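PDB 6PTR: beta sliding clamp, which probably encircles DNA as a head-to-tail homodimeric ring, conferring DNA tethering and processivity on DNA polymerases and other proteins. Local coordinates for residues 23-27 with 219-225; 330-334 with 355-359. All blocks are in the same frame, centred on the assembly; numbering follows the deposited sequence.

How the contacts relate
From the N terminus, the chain first lays down helix 15-26, on which segment 23-27 lies. Contact 1 closes when segment 219-225, on helix 211-221, arrives after 191 intervening residues that include 80 in strands. It joins the N-terminal and central domains beside the eight-stranded sheet to which both contribute. Contact 2 opens only afterwards: segment 330-334 and segment 355-359 enclose just 20 residues, chiefly helix 336-345 and strand 350-355, within the C-terminal domain. The two loops therefore follow in series, neither crossing nor nesting. The centres of contact 1 and contact 2 lie about 40 Å apart and the nearest atoms of contacts 1 and 2 about 28 Å, so the two do not touch.

Contact 1: residues 23-27 with 219-225; sequences GRVHR and KLLSEEI
Arg24 and Leu220 mark the closest backbone approach of 23-27 to 219-225, with CA atoms 7.2 Å apart, so the union is made by side chains. Segment 23-27 lies on helix 15-26 and segment 219-225 on helix 211-221. In the second, a type I beta turn runs from Leu221 to Glu224, and Glu224, with positive phi, is the first residue to leave helical phi/psi.

The turn presents Glu223, whose extended side chain reaches between two arginines. Arg24 NH2 donates to Glu223 OE1 at 3.2 Å in a nearly straight bond (165°), which meets the oxygen on its syn side. The acceptor lies close to the guanidinium plane, and the two flat groups are turned 30° apart. Arg27 also offers an edge, but its NH2 stands 4.0 Å from Glu223 OE2, a long salt bridge, with the planes almost perpendicular at 86°.

Apolar atoms of Leu220 and Lys219 add to the grip. Leu220 CD1 covers one face of the Arg24 guanidinium, 3.6 Å from Arg24 NE, while the leucine also packs on Val245 and Phe247 of strand 245-250. Lys219 and Arg27 run past each other in opposite directions, bringing Lys219 CD to 3.8 Å from Arg27 NE. The lysine's NZ pairs instead with Glu216. Within 23-27, Gly23 O lies above the Arg27 guanidinium plane, offset toward its rim.

Together, Arg24, Arg27 and Glu223 form a salt-bridge network spanning the N-terminal and central domains. One carboxylate is shared unequally: Arg24 supplies the directional bond, Arg27 a looser electrostatic attraction. Arg24 NE is buried with no polar partner, next to Leu220 CD1, while the two positive groups probably favour the ionised form of Glu223.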
# COMPACT_ATOMS: atom_id res chain seq x y z
N GLY C 23 5.44 -15.40 12.31
CA GLY C 23 5.77 -14.21 11.57
C GLY C 23 7.26 -14.11 11.28
O GLY C 23 7.66 -13.59 10.24
N ARG C 24 8.08 -14.64 12.18
CA ARG C 24 9.52 -14.57 12.00
C ARG C 24 10.02 -15.53 10.93
O ARG C 24 11.08 -15.29 10.34
CB ARG C 24 10.23 -14.83 13.33
CG ARG C 24 10.14 -13.63 14.29
CD ARG C 24 10.72 -13.93 15.67
NE ARG C 24 10.82 -12.76 16.54
CZ ARG C 24 11.29 -12.80 17.79
NH1 ARG C 24 11.68 -13.95 18.32
NH2 ARG C 24 11.36 -11.69 18.50
N VAL C 25 9.30 -16.63 10.66
CA VAL C 25 9.86 -17.63 9.76
C VAL C 25 9.21 -17.59 8.38
O VAL C 25 9.87 -17.82 7.36
CB VAL C 25 9.76 -19.05 10.35
CG1 VAL C 25 10.37 -19.07 11.74
CG2 VAL C 25 8.34 -19.51 10.39
N HIS C 26 7.92 -17.25 8.33
CA HIS C 26 7.16 -17.45 7.11
C HIS C 26 7.64 -16.57 5.96
O HIS C 26 7.51 -16.96 4.80
CB HIS C 26 5.66 -17.23 7.37
CG HIS C 26 5.21 -15.81 7.26
ND1 HIS C 26 5.44 -14.87 8.24
CD2 HIS C 26 4.51 -15.17 6.29
CE1 HIS C 26 4.93 -13.71 7.87
NE2 HIS C 26 4.36 -13.86 6.68
N ARG C 27 8.19 -15.38 6.26
CA ARG C 27 8.55 -14.48 5.17
C ARG C 27 9.74 -14.97 4.35
O ARG C 27 10.03 -14.37 3.30
CB ARG C 27 8.82 -13.07 5.71
CG ARG C 27 9.11 -12.94 7.21
CD ARG C 27 9.24 -11.45 7.61
NE ARG C 27 10.08 -11.25 8.80
CZ ARG C 27 9.65 -10.78 9.97
NH1 ARG C 27 8.38 -10.44 10.13
NH2 ARG C 27 10.51 -10.63 10.98
N LYS C 219 15.00 -7.35 9.27
CA LYS C 219 13.62 -7.31 9.75
C LYS C 219 13.53 -7.78 11.20
O LYS C 219 12.78 -7.23 12.01
CB LYS C 219 12.71 -8.17 8.87
CG LYS C 219 12.45 -7.59 7.48
CD LYS C 219 11.77 -8.63 6.61
CE LYS C 219 11.57 -8.15 5.18
NZ LYS C 219 10.95 -9.22 4.35
N LEU C 220 14.30 -8.82 11.56
CA LEU C 220 14.31 -9.25 12.95
C LEU C 220 14.96 -8.20 13.84
O LEU C 220 14.43 -7.85 14.90
CB LEU C 220 15.03 -10.59 13.07
CG LEU C 220 15.19 -11.05 14.53
CD1 LEU C 220 13.81 -11.32 15.18
CD2 LEU C 220 16.08 -12.27 14.62
N LEU C 221 16.12 -7.68 13.42
CA LEU C 221 16.84 -6.70 14.22
C LEU C 221 16.04 -5.41 14.41
O LEU C 221 16.22 -4.73 15.43
CB LEU C 221 18.19 -6.41 13.58
CG LEU C 221 19.16 -7.59 13.69
CD1 LEU C 221 20.42 -7.33 12.89
CD2 LEU C 221 19.52 -7.81 15.15
N SER C 222 15.17 -5.05 13.46
CA SER C 222 14.35 -3.85 13.59
C SER C 222 13.47 -3.89 14.83
O SER C 222 13.00 -2.84 15.29
CB SER C 222 13.48 -3.66 12.35
OG SER C 222 12.52 -4.71 12.25
N GLU C 223 13.23 -5.07 15.38
CA GLU C 223 12.43 -5.17 16.59
C GLU C 223 13.21 -4.82 17.86
O GLU C 223 12.64 -4.89 18.96
CB GLU C 223 11.86 -6.58 16.72
CG GLU C 223 11.17 -7.09 15.47
CD GLU C 223 10.67 -8.53 15.65
OE1 GLU C 223 10.72 -9.05 16.78
OE2 GLU C 223 10.23 -9.14 14.65
N GLU C 224 14.49 -4.44 17.72
CA GLU C 224 15.35 -4.07 18.84
C GLU C 224 15.58 -5.28 19.76
O GLU C 224 15.00 -5.35 20.84
CB GLU C 224 14.77 -2.89 19.62
N ILE C 225 16.44 -6.21 19.32
CA ILE C 225 16.71 -7.45 20.03
C ILE C 225 17.76 -7.22 21.11
O ILE C 225 18.77 -6.55 20.88
CB ILE C 225 17.17 -8.53 19.03
CG1 ILE C 225 16.15 -8.67 17.90
CG2 ILE C 225 17.39 -9.86 19.74
CD1 ILE C 225 14.72 -8.94 18.39

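Contact 2: residues 330-334 with 355-359; sequences LEIGF and LSDAV
One water joins Gly333 to Ala358: it accepts from Gly333 N at 3.0 Å and donates to Ala358 O at 2.7 Å. It thus bridges the strand backbone and the loop, whose end-to-end directions differ by 84°.

The rest is van der Waals packing of side chains on one another and on backbone carbonyls. Ile332, with CG1 anti to its backbone N (chi1 -174°), sends CD1 over the loop backbone to 3.6 Å from Asp357 O, and the same methyl meets Leu355 CD2 at 4.3 Å. Leu330 CD2 lies 3.6 Å from Ser356 O and also against Leu355 CB, while CD1 approaches Ala358 N. Phe334 puts its ring edge, through CZ, against Leu355 CD2. Ala358 CB sits 3.3 Å from Glu331 O, a close fit.

Within the loop, Asp357 OD1 accepts from Val359 N, an Asx turn, using its anti lone pair. Val359 packs on a modified side chain of the bound peptide, placing this loop at the griselimycin site. Strand 330-335, helix 336-345 and strand 350-355 follow one another in the chain, a strand-helix-strand connection joining two sheets of the C-terminal domain, as in the sliding-ring processivity factors.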
# COMPACT_ATOMS: atom_id res chain seq x y z
N LEU C 330 32.34 24.89 -8.57
CA LEU C 330 32.24 23.58 -9.19
C LEU C 330 30.80 23.33 -9.58
O LEU C 330 29.89 23.61 -8.80
CB LEU C 330 32.74 22.49 -8.24
CG LEU C 330 32.58 21.02 -8.64
CD1 LEU C 330 33.38 20.70 -9.90
CD2 LEU C 330 33.03 20.13 -7.50
N GLU C 331 30.61 22.78 -10.78
CA GLU C 331 29.32 22.25 -11.20
C GLU C 331 29.45 20.73 -11.29
O GLU C 331 30.32 20.22 -12.00
CB GLU C 331 28.90 22.82 -12.56
CG GLU C 331 28.64 24.31 -12.55
CD GLU C 331 27.88 24.76 -13.81
OE1 GLU C 331 28.52 24.90 -14.86
OE2 GLU C 331 26.65 24.95 -13.73
N ILE C 332 28.61 20.03 -10.54
CA ILE C 332 28.70 18.58 -10.44
C ILE C 332 27.29 18.02 -10.32
O ILE C 332 26.43 18.59 -9.63
CB ILE C 332 29.60 18.17 -9.25
CG1 ILE C 332 29.82 16.65 -9.22
CG2 ILE C 332 29.02 18.66 -7.93
CD1 ILE C 332 31.00 16.24 -8.27
N GLY C 333 27.05 16.90 -10.99
CA GLY C 333 25.74 16.28 -11.01
C GLY C 333 25.76 14.99 -10.21
O GLY C 333 26.77 14.30 -10.16
N PHE C 334 24.61 14.65 -9.64
CA PHE C 334 24.39 13.39 -8.95
C PHE C 334 22.98 12.90 -9.22
O PHE C 334 22.08 13.67 -9.55
CB PHE C 334 24.54 13.53 -7.42
CG PHE C 334 25.94 13.84 -6.97
CD1 PHE C 334 26.91 12.85 -6.97
CD2 PHE C 334 26.28 15.12 -6.56
CE1 PHE C 334 28.21 13.14 -6.54
CE2 PHE C 334 27.57 15.41 -6.15
CZ PHE C 334 28.53 14.42 -6.14
N LEU C 355 34.89 16.72 -2.32
CA LEU C 355 34.74 16.65 -3.77
C LEU C 355 36.08 16.85 -4.44
O LEU C 355 37.01 17.45 -3.89
CB LEU C 355 33.75 17.72 -4.27
CG LEU C 355 32.40 17.64 -3.57
CD1 LEU C 355 31.55 18.87 -3.86
CD2 LEU C 355 31.70 16.35 -4.03
N SER C 356 36.15 16.38 -5.68
CA SER C 356 37.29 16.67 -6.53
C SER C 356 36.76 17.41 -7.76
O SER C 356 36.32 18.56 -7.65
CB SER C 356 38.01 15.38 -6.91
OG SER C 356 39.27 15.65 -7.48
N ASP C 357 36.74 16.75 -8.90
CA ASP C 357 36.21 17.34 -10.12
C ASP C 357 34.83 16.75 -10.42
O ASP C 357 34.29 15.94 -9.67
CB ASP C 357 37.17 17.12 -11.29
CG ASP C 357 37.47 15.65 -11.51
OD1 ASP C 357 36.57 14.91 -11.95
OD2 ASP C 357 38.61 15.22 -11.22
N ALA C 358 34.26 17.17 -11.55
CA ALA C 358 32.87 16.85 -11.81
C ALA C 358 32.62 15.39 -12.17
O ALA C 358 31.47 14.96 -12.17
CB ALA C 358 32.36 17.74 -12.95
N VAL C 359 33.65 14.62 -12.49
CA VAL C 359 33.39 13.21 -12.79
C VAL C 359 34.14 12.28 -11.85
O VAL C 359 34.32 11.10 -12.17
CB VAL C 359 33.69 12.89 -14.27
CG1 VAL C 359 32.70 13.65 -15.16
CG2 VAL C 359 35.13 13.22 -14.62
O HOH W 1 29.04 15.89 -12.97